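Local coordinates for protein caspase-3 (Porites astreoides, PDB 6WI4) that probably cleaves proteins after aspartate as a caspase-family cysteine protease in coral apoptosis, at residues D146-W160 and S209-R223. Sequence-based numbering, arbitrary orientation.
Sequences DFVYAYSTVPGYYSW and SDSKRQVSSVVSMLR
Strand 217-220 is the outermost strand of the caspase core sheet within this chain and runs antiparallel to strand 147-151; Tyr-149 and Val-219 form a hydrogen-bonded pair at its middle, with Tyr-149 N to Val-219 O at 2.8 Å. On the face that carries Val-148 and Ala-150, which helix 186-197 covers through Leu-190, Val-148 CG2 meets Val-218 CG2 at 3.6 Å while Val-148 CB rests on Leu-222 CG. On the other face Met-221 SD lies at the edge of the Tyr-149 ring, in its plane and 3.8 Å from CE1, a Met-aromatic contact. At one end Arg-223 grips the Asp-146 carboxylate side-on, NE to OD1 at 2.7 Å and NH1 to OD2, the two planes turned 65° apart; Tyr-4 also bonds OD1.

Where strand 217-220 begins, Ser-217 OG donates to Thr-153 O in its carbonyl plane, just past the end of strand 147-151. Gln-214 reaches in with CG anti to the backbone N (chi1 -169°) and an extended chain, which carries its amide between Ser-152 and Trp-160: NE2 gives to Ser-152 O at 2.8 Å from above the carbonyl plane, and OE1 takes Trp-160 N at 2.8 Å. Water 1 joins NE2 to Trp-160 O. With an alanine in place of Gln-214, Ser-152 O and Trp-160 N would probably lose their shared partner, leaving the 152-160 loop freer to move away from segment 209-223. The Trp-160 backbone pairs with the bound peptide in an antiparallel ladder. The buried Gln-214 amide thus ties the peptide-binding strand to the end of the core sheet, OE1 met by a main-chain N-H and NE2 shared between a main-chain carbonyl and water 1.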
ATOM      1  N   ASP A 146       5.346  -9.473 -12.145  1.00 11.88           N
ATOM      2  CA  ASP A 146       4.367  -8.403 -12.323  1.00 10.03           C
ATOM      3  C   ASP A 146       3.739  -7.950 -11.010  1.00 12.01           C
ATOM      4  O   ASP A 146       2.739  -7.228 -11.021  1.00 12.90           O
ATOM      5  CB  ASP A 146       3.274  -8.789 -13.334  1.00 10.94           C
ATOM      6  CG  ASP A 146       3.850  -9.310 -14.636  1.00 12.94           C
ATOM      7  OD1 ASP A 146       4.745  -8.643 -15.199  1.00 13.74           O
ATOM      8  OD2 ASP A 146       3.418 -10.388 -15.084  1.00 15.98           O
ATOM      9  N   PHE A 147       4.332  -8.314  -9.880  1.00  9.67           N
ATOM     10  CA  PHE A 147       4.022  -7.703  -8.595  1.00  9.23           C
ATOM     11  C   PHE A 147       4.882  -6.464  -8.381  1.00 11.40           C
ATOM     12  O   PHE A 147       6.045  -6.414  -8.790  1.00  9.84           O
ATOM     13  CB  PHE A 147       4.290  -8.661  -7.434  1.00 10.62           C
ATOM     14  CG  PHE A 147       3.295  -9.778  -7.288  1.00 10.88           C
ATOM     15  CD1 PHE A 147       3.457 -10.962  -7.983  1.00 12.42           C
ATOM     16  CD2 PHE A 147       2.224  -9.649  -6.420  1.00 12.66           C
ATOM     17  CE1 PHE A 147       2.569 -11.995  -7.832  1.00 14.80           C
ATOM     18  CE2 PHE A 147       1.328 -10.675  -6.260  1.00 14.92           C
ATOM     19  CZ  PHE A 147       1.493 -11.851  -6.966  1.00 18.37           C
ATOM     20  N   VAL A 148       4.313  -5.476  -7.698  1.00  9.25           N
ATOM     21  CA  VAL A 148       5.088  -4.356  -7.177  1.00  8.03           C
ATOM     22  C   VAL A 148       4.562  -4.051  -5.783  1.00  8.44           C
ATOM     23  O   VAL A 148       3.347  -4.011  -5.566  1.00  9.52           O
ATOM     24  CB  VAL A 148       5.045  -3.121  -8.105  1.00  8.16           C
ATOM     25  CG1 VAL A 148       3.616  -2.644  -8.383  1.00  8.69           C
ATOM     26  CG2 VAL A 148       5.899  -2.012  -7.533  1.00  9.44           C
ATOM     27  N   TYR A 149       5.474  -3.909  -4.822  1.00  8.92           N
ATOM     28  CA  TYR A 149       5.118  -3.741  -3.418  1.00  9.17           C
ATOM     29  C   TYR A 149       5.663  -2.394  -2.978  1.00  9.99           C
ATOM     30  O   TYR A 149       6.885  -2.211  -2.895  1.00  9.55           O
ATOM     31  CB  TYR A 149       5.674  -4.875  -2.555  1.00  9.88           C
ATOM     32  CG  TYR A 149       5.419  -6.278  -3.081  1.00  9.86           C
ATOM     33  CD1 TYR A 149       6.325  -6.889  -3.931  1.00 10.18           C
ATOM     34  CD2 TYR A 149       4.282  -6.992  -2.714  1.00 12.28           C
ATOM     35  CE1 TYR A 149       6.117  -8.183  -4.405  1.00 14.01           C
ATOM     36  CE2 TYR A 149       4.065  -8.280  -3.199  1.00 15.58           C
ATOM     37  CZ  TYR A 149       4.988  -8.869  -4.031  1.00 16.18           C
ATOM     38  OH  TYR A 149       4.798 -10.154  -4.509  1.00 17.71           O
ATOM     39  N   ALA A 150       4.763  -1.445  -2.735  1.00  8.99           N
ATOM     40  CA  ALA A 150       5.136  -0.087  -2.368  1.00  6.15           C
ATOM     41  C   ALA A 150       5.015   0.045  -0.856  1.00  7.25           C
ATOM     42  O   ALA A 150       3.907   0.105  -0.316  1.00  9.40           O
ATOM     43  CB  ALA A 150       4.256   0.926  -3.094  1.00  9.20           C
ATOM     44  N   TYR A 151       6.155   0.082  -0.175  1.00  8.38           N
ATOM     45  CA  TYR A 151       6.223   0.113   1.281  1.00  7.10           C
ATOM     46  C   TYR A 151       6.453   1.530   1.790  1.00  8.47           C
ATOM     47  O   TYR A 151       7.271   2.267   1.238  1.00  9.17           O
ATOM     48  CB  TYR A 151       7.382  -0.757   1.763  1.00  7.03           C
ATOM     49  CG  TYR A 151       7.140  -2.240   1.739  1.00  9.02           C
ATOM     50  CD1 TYR A 151       6.563  -2.883   2.829  1.00 11.14           C
ATOM     51  CD2 TYR A 151       7.541  -3.005   0.656  1.00  9.05           C
ATOM     52  CE1 TYR A 151       6.386  -4.253   2.839  1.00 14.00           C
ATOM     53  CE2 TYR A 151       7.361  -4.383   0.651  1.00 10.80           C
ATOM     54  CZ  TYR A 151       6.780  -4.995   1.748  1.00 13.83           C
ATOM     55  OH  TYR A 151       6.594  -6.359   1.765  1.00 18.46           O
ATOM     56  N   SER A 152       5.786   1.878   2.895  1.00  8.16           N
ATOM     57  CA  SER A 152       5.917   3.230   3.441  1.00  6.92           C
ATOM     58  C   SER A 152       7.304   3.508   4.024  1.00  9.78           C
ATOM     59  O   SER A 152       7.717   4.674   4.068  1.00  8.94           O
ATOM     60  CB  SER A 152       4.847   3.480   4.508  1.00  9.90           C
ATOM     61  OG  SER A 152       5.028   2.680   5.675  1.00  8.98           O
ATOM     62  N   THR A 153       8.025   2.489   4.489  1.00  8.28           N
ATOM     63  CA  THR A 153       9.293   2.707   5.188  1.00  8.96           C
ATOM     64  C   THR A 153      10.287   1.635   4.739  1.00  9.80           C
ATOM     65  O   THR A 153      10.155   1.055   3.657  1.00 12.18           O
ATOM     66  CB  THR A 153       9.057   2.803   6.715  1.00  9.05           C
ATOM     67  OG1 THR A 153      10.259   3.272   7.346  1.00  9.63           O
ATOM     68  CG2 THR A 153       8.635   1.467   7.341  1.00 10.92           C
ATOM     69  N   VAL A 154      11.331   1.421   5.539  1.00  9.76           N
ATOM     70  CA  VAL A 154      12.435   0.513   5.231  1.00 10.57           C
ATOM     71  C   VAL A 154      12.373  -0.641   6.224  1.00 11.11           C
ATOM     72  O   VAL A 154      11.984  -0.430   7.383  1.00 10.69           O
ATOM     73  CB  VAL A 154      13.777   1.262   5.301  1.00  9.38           C
ATOM     74  CG1 VAL A 154      14.974   0.294   5.320  1.00 12.06           C
ATOM     75  CG2 VAL A 154      13.885   2.247   4.169  1.00 12.90           C
ATOM     76  N   PRO A 155      12.700  -1.872   5.828  1.00 10.78           N
ATOM     77  CA  PRO A 155      12.668  -2.981   6.784  1.00 11.73           C
ATOM     78  C   PRO A 155      13.458  -2.666   8.044  1.00 10.86           C
ATOM     79  O   PRO A 155      14.605  -2.200   7.985  1.00 14.24           O
ATOM     80  CB  PRO A 155      13.289  -4.138   5.993  1.00 13.36           C
ATOM     81  CG  PRO A 155      12.881  -3.852   4.598  1.00 13.39           C
ATOM     82  CD  PRO A 155      12.960  -2.349   4.457  1.00 11.95           C
ATOM     83  N   GLY A 156      12.818  -2.899   9.189  1.00 10.97           N
ATOM     84  CA  GLY A 156      13.405  -2.677  10.491  1.00 13.28           C
ATOM     85  C   GLY A 156      12.974  -1.399  11.175  1.00 13.66           C
ATOM     86  O   GLY A 156      13.332  -1.185  12.340  1.00 16.31           O
ATOM     87  N   TYR A 157      12.205  -0.553  10.502  1.00 10.87           N
ATOM     88  CA  TYR A 157      11.965   0.796  10.980  1.00  8.65           C
ATOM     89  C   TYR A 157      10.484   1.079  11.178  1.00 10.92           C
ATOM     90  O   TYR A 157       9.624   0.512  10.499  1.00 10.71           O
ATOM     91  CB  TYR A 157      12.538   1.812   9.997  1.00 10.50           C
ATOM     92  CG  TYR A 157      14.047   1.827   9.913  1.00 11.47           C
ATOM     93  CD1 TYR A 157      14.789   2.650  10.750  1.00 13.83           C
ATOM     94  CD2 TYR A 157      14.722   1.040   8.990  1.00 11.19           C
ATOM     95  CE1 TYR A 157      16.170   2.696  10.667  1.00 11.96           C
ATOM     96  CE2 TYR A 157      16.110   1.075   8.902  1.00 14.13           C
ATOM     97  CZ  TYR A 157      16.817   1.910   9.744  1.00 15.44           C
ATOM     98  OH  TYR A 157      18.193   1.956   9.671  1.00 16.74           O
ATOM     99  N   TYR A 158      10.211   2.005  12.097  1.00  9.61           N
ATOM    100  CA  TYR A 158       8.893   2.609  12.216  1.00 10.15           C
ATOM    101  C   TYR A 158       8.507   3.343  10.932  1.00 11.19           C
ATOM    102  O   TYR A 158       9.355   3.738  10.123  1.00 10.78           O
ATOM    103  CB  TYR A 158       8.877   3.633  13.351  1.00 12.41           C
ATOM    104  CG  TYR A 158       8.978   3.102  14.764  1.00 13.50           C
ATOM    105  CD1 TYR A 158       8.051   2.198  15.259  1.00 14.11           C
ATOM    106  CD2 TYR A 158       9.982   3.553  15.617  1.00 13.48           C
ATOM    107  CE1 TYR A 158       8.124   1.742  16.566  1.00 15.86           C
ATOM    108  CE2 TYR A 158      10.061   3.107  16.924  1.00 14.47           C
ATOM    109  CZ  TYR A 158       9.131   2.202  17.390  1.00 19.94           C
ATOM    110  OH  TYR A 158       9.212   1.756  18.694  1.00 22.43           O
ATOM    111  N   SER A 159       7.204   3.574  10.792  1.00  9.15           N
ATOM    112  CA  SER A 159       6.623   4.430   9.771  1.00  8.39           C
ATOM    113  C   SER A 159       5.769   5.460  10.489  1.00  9.80           C
ATOM    114  O   SER A 159       5.136   5.145  11.497  1.00 12.20           O
ATOM    115  CB  SER A 159       5.771   3.592   8.808  1.00 11.04           C
ATOM    116  OG  SER A 159       5.270   4.364   7.738  1.00  9.90           O
ATOM    117  N   TRP A 160       5.729   6.676   9.959  1.00  9.13           N
ATOM    118  CA  TRP A 160       5.108   7.802  10.650  1.00  9.52           C
ATOM    119  C   TRP A 160       3.753   8.193  10.079  1.00 10.06           C
ATOM    120  O   TRP A 160       3.548   8.225   8.860  1.00 10.22           O
ATOM    121  CB  TRP A 160       6.043   9.006  10.613  1.00 11.14           C
ATOM    122  CG  TRP A 160       7.190   8.910  11.566  1.00  9.83           C
ATOM    123  CD1 TRP A 160       8.467   8.521  11.281  1.00 13.67           C
ATOM    124  CD2 TRP A 160       7.175   9.257  12.957  1.00  9.00           C
ATOM    125  NE1 TRP A 160       9.251   8.592  12.413  1.00 12.07           N
ATOM    126  CE2 TRP A 160       8.476   9.035  13.454  1.00  9.99           C
ATOM    127  CE3 TRP A 160       6.184   9.711  13.829  1.00 11.81           C
ATOM    128  CZ2 TRP A 160       8.817   9.272  14.784  1.00 10.86           C
ATOM    129  CZ3 TRP A 160       6.526   9.941  15.156  1.00 12.71           C
ATOM    130  CH2 TRP A 160       7.831   9.717  15.615  1.00 10.49           C
ATOM    131  N   SER A 209      11.633  10.613  20.397  1.00 14.75           N
ATOM    132  CA  SER A 209      10.976  10.371  19.110  1.00 12.62           C
ATOM    133  C   SER A 209      10.955  11.570  18.176  1.00 15.22           C
ATOM    134  O   SER A 209      10.406  11.468  17.072  1.00 12.64           O
ATOM    135  CB  SER A 209       9.536   9.903  19.344  1.00 14.34           C
ATOM    136  OG  SER A 209       8.781  10.965  19.922  1.00 15.96           O
ATOM    137  N   ASP A 210      11.523  12.697  18.576  1.00 15.76           N
ATOM    138  CA  ASP A 210      11.405  13.936  17.828  1.00 13.18           C
ATOM    139  C   ASP A 210      12.482  14.056  16.755  1.00 14.92           C
ATOM    140  O   ASP A 210      13.600  13.551  16.897  1.00 16.98           O
ATOM    141  CB  ASP A 210      11.492  15.124  18.782  1.00 13.57           C
ATOM    142  CG  ASP A 210      11.042  16.415  18.145  1.00 22.44           C
ATOM    143  OD1 ASP A 210       9.843  16.536  17.838  1.00 18.30           O
ATOM    144  OD2 ASP A 210      11.895  17.305  17.954  1.00 31.40           O
ATOM    145  N   SER A 211      12.120  14.736  15.666  1.00 14.49           N
ATOM    146  CA  SER A 211      13.018  15.023  14.549  1.00 10.15           C
ATOM    147  C   SER A 211      13.569  13.762  13.899  1.00 11.54           C
ATOM    148  O   SER A 211      14.706  13.743  13.426  1.00 19.04           O
ATOM    149  CB  SER A 211      14.171  15.945  14.971  1.00 16.05           C
ATOM    150  OG  SER A 211      13.645  17.180  15.420  1.00 24.76           O
ATOM    151  N   LYS A 212      12.765  12.708  13.843  1.00 12.55           N
ATOM    152  CA  LYS A 212      13.173  11.458  13.216  1.00 11.36           C
ATOM    153  C   LYS A 212      12.674  11.425  11.778  1.00 11.97           C
ATOM    154  O   LYS A 212      11.818  12.216  11.377  1.00 11.99           O
ATOM    155  CB  LYS A 212      12.667  10.242  13.999  1.00 13.41           C
ATOM    156  CG  LYS A 212      13.102  10.246  15.469  1.00 13.86           C
ATOM    157  CD  LYS A 212      14.620  10.253  15.616  1.00 16.63           C
ATOM    158  CE  LYS A 212      14.984  10.017  17.078  1.00 21.73           C
ATOM    159  NZ  LYS A 212      16.449   9.896  17.303  1.00 27.93           N
ATOM    160  N   ARG A 213      13.247  10.520  10.995  1.00 11.66           N
ATOM    161  CA  ARG A 213      13.176  10.589   9.537  1.00 11.83           C
ATOM    162  C   ARG A 213      12.524   9.330   8.969  1.00  9.62           C
ATOM    163  O   ARG A 213      12.214   8.380   9.692  1.00 12.15           O
ATOM    164  CB  ARG A 213      14.577  10.780   8.948  1.00 13.81           C
ATOM    165  CG  ARG A 213      15.413  11.833   9.686  1.00 14.94           C
ATOM    166  CD  ARG A 213      14.791  13.226   9.591  1.00 14.23           C
ATOM    167  NE  ARG A 213      14.609  13.618   8.205  1.00 13.49           N
ATOM    168  CZ  ARG A 213      15.575  14.058   7.403  1.00 15.54           C
ATOM    169  NH1 ARG A 213      15.293  14.344   6.143  1.00 16.73           N
ATOM    170  NH2 ARG A 213      16.818  14.221   7.854  1.00 16.00           N
ATOM    171  N   GLN A 214      12.337   9.329   7.649  1.00 10.87           N
ATOM    172  CA  GLN A 214      11.752   8.175   6.978  1.00 10.44           C
ATOM    173  C   GLN A 214      12.187   8.139   5.520  1.00  9.08           C
ATOM    174  O   GLN A 214      12.438   9.173   4.901  1.00 11.98           O
ATOM    175  CB  GLN A 214      10.224   8.208   7.077  1.00 10.18           C
ATOM    176  CG  GLN A 214       9.527   6.928   6.651  1.00  9.33           C
ATOM    177  CD  GLN A 214       8.073   6.940   7.058  1.00 12.67           C
ATOM    178  OE1 GLN A 214       7.738   7.353   8.172  1.00 11.50           O
ATOM    179  NE2 GLN A 214       7.192   6.503   6.157  1.00  9.12           N
ATOM    180  N   VAL A 215      12.267   6.916   4.990  1.00  9.45           N
ATOM    181  CA  VAL A 215      12.587   6.619   3.599  1.00 10.05           C
ATOM    182  C   VAL A 215      11.607   5.541   3.178  1.00  9.31           C
ATOM    183  O   VAL A 215      11.440   4.562   3.909  1.00 10.09           O
ATOM    184  CB  VAL A 215      14.038   6.104   3.467  1.00 11.54           C
ATOM    185  CG1 VAL A 215      14.313   5.546   2.101  1.00 11.51           C
ATOM    186  CG2 VAL A 215      15.031   7.208   3.813  1.00 12.64           C
ATOM    187  N   SER A 216      10.929   5.724   2.044  1.00  9.28           N
ATOM    188  CA  SER A 216      10.029   4.673   1.575  1.00  8.94           C
ATOM    189  C   SER A 216      10.778   3.771   0.602  1.00 11.09           C
ATOM    190  O   SER A 216      11.859   4.108   0.112  1.00 10.75           O
ATOM    191  CB  SER A 216       8.770   5.257   0.925  1.00 11.34           C
ATOM    192  OG  SER A 216       9.071   6.150  -0.136  1.00 12.72           O
ATOM    193  N   SER A 217      10.224   2.585   0.360  1.00  8.41           N
ATOM    194  CA  SER A 217      10.932   1.608  -0.455  1.00  8.35           C
ATOM    195  C   SER A 217       9.954   0.890  -1.368  1.00  8.86           C
ATOM    196  O   SER A 217       8.806   0.644  -0.993  1.00 11.38           O
ATOM    197  CB  SER A 217      11.694   0.601   0.418  1.00 10.32           C
ATOM    198  OG  SER A 217      10.831  -0.110   1.287  1.00 13.35           O
ATOM    199  N   VAL A 218      10.403   0.560  -2.574  1.00  7.88           N
ATOM    200  CA  VAL A 218       9.575  -0.181  -3.512  1.00  8.93           C
ATOM    201  C   VAL A 218      10.289  -1.476  -3.857  1.00  9.56           C
ATOM    202  O   VAL A 218      11.500  -1.473  -4.111  1.00  9.87           O
ATOM    203  CB  VAL A 218       9.240   0.646  -4.771  1.00 12.83           C
ATOM    204  CG1 VAL A 218      10.474   1.184  -5.480  1.00 15.85           C
ATOM    205  CG2 VAL A 218       8.406  -0.185  -5.733  1.00 13.35           C
ATOM    206  N   VAL A 219       9.550  -2.584  -3.827  1.00  7.24           N
ATOM    207  CA  VAL A 219      10.052  -3.887  -4.255  1.00  8.33           C
ATOM    208  C   VAL A 219       9.347  -4.203  -5.564  1.00  8.67           C
ATOM    209  O   VAL A 219       8.122  -4.383  -5.583  1.00  9.62           O
ATOM    210  CB  VAL A 219       9.783  -4.984  -3.215  1.00  8.56           C
ATOM    211  CG1 VAL A 219      10.336  -6.317  -3.716  1.00 10.62           C
ATOM    212  CG2 VAL A 219      10.395  -4.627  -1.845  1.00 10.92           C
ATOM    213  N   SER A 220      10.092  -4.281  -6.666  1.00  6.33           N
ATOM    214  CA  SER A 220       9.463  -4.417  -7.976  1.00  7.34           C
ATOM    215  C   SER A 220       9.843  -5.736  -8.628  1.00  8.74           C
ATOM    216  O   SER A 220      11.029  -6.030  -8.806  1.00  8.54           O
ATOM    217  CB  SER A 220       9.849  -3.268  -8.902  1.00  9.52           C
ATOM    218  OG  SER A 220       9.304  -3.521 -10.191  1.00  9.93           O
ATOM    219  N   MET A 221       8.830  -6.525  -8.974  1.00  7.70           N
ATOM    220  CA  MET A 221       8.965  -7.632  -9.910  1.00  8.99           C
ATOM    221  C   MET A 221       8.294  -7.303 -11.242  1.00  7.86           C
ATOM    222  O   MET A 221       7.941  -8.210 -12.003  1.00 10.03           O
ATOM    223  CB  MET A 221       8.380  -8.917  -9.311  1.00 11.21           C
ATOM    224  CG  MET A 221       9.227  -9.512  -8.181  1.00  8.98           C
ATOM    225  SD  MET A 221       9.170  -8.509  -6.674  1.00 11.29           S
ATOM    226  CE  MET A 221       9.525  -9.748  -5.426  1.00 13.30           C
ATOM    227  N   LEU A 222       8.138  -6.017 -11.549  1.00  7.98           N
ATOM    228  CA  LEU A 222       7.541  -5.627 -12.822  1.00  8.79           C
ATOM    229  C   LEU A 222       8.478  -5.945 -13.987  1.00 10.94           C
ATOM    230  O   LEU A 222       9.706  -5.912 -13.859  1.00 11.11           O
ATOM    231  CB  LEU A 222       7.203  -4.139 -12.812  1.00  9.41           C
ATOM    232  CG  LEU A 222       6.228  -3.675 -11.724  1.00  8.06           C
ATOM    233  CD1 LEU A 222       6.021  -2.175 -11.863  1.00 11.47           C
ATOM    234  CD2 LEU A 222       4.905  -4.413 -11.811  1.00  9.11           C
ATOM    235  N   ARG A 223       7.874  -6.281 -15.127  1.00 10.64           N
ATOM    236  CA  ARG A 223       8.591  -6.575 -16.366  1.00  9.35           C
ATOM    237  C   ARG A 223       8.380  -5.519 -17.437  1.00 11.00           C
ATOM    238  O   ARG A 223       9.014  -5.598 -18.503  1.00 13.15           O
ATOM    239  CB  ARG A 223       8.135  -7.929 -16.925  1.00 12.37           C
ATOM    240  CG  ARG A 223       8.378  -9.113 -16.032  1.00 10.77           C
ATOM    241  CD  ARG A 223       7.747 -10.363 -16.672  1.00 15.01           C
ATOM    242  NE  ARG A 223       6.313 -10.179 -16.847  1.00 15.04           N
ATOM    243  CZ  ARG A 223       5.663 -10.169 -18.008  1.00 18.17           C
ATOM    244  NH1 ARG A 223       4.351  -9.963 -18.009  1.00 20.58           N
ATOM    245  NH2 ARG A 223       6.296 -10.356 -19.161  1.00 19.08           N
TER
HETATM  246  O   HOH W   1       4.194   7.125   6.352  1.00  9.42           O
HETATM  247  O   HOH W   2      12.032   7.436  12.140  1.00 12.68           O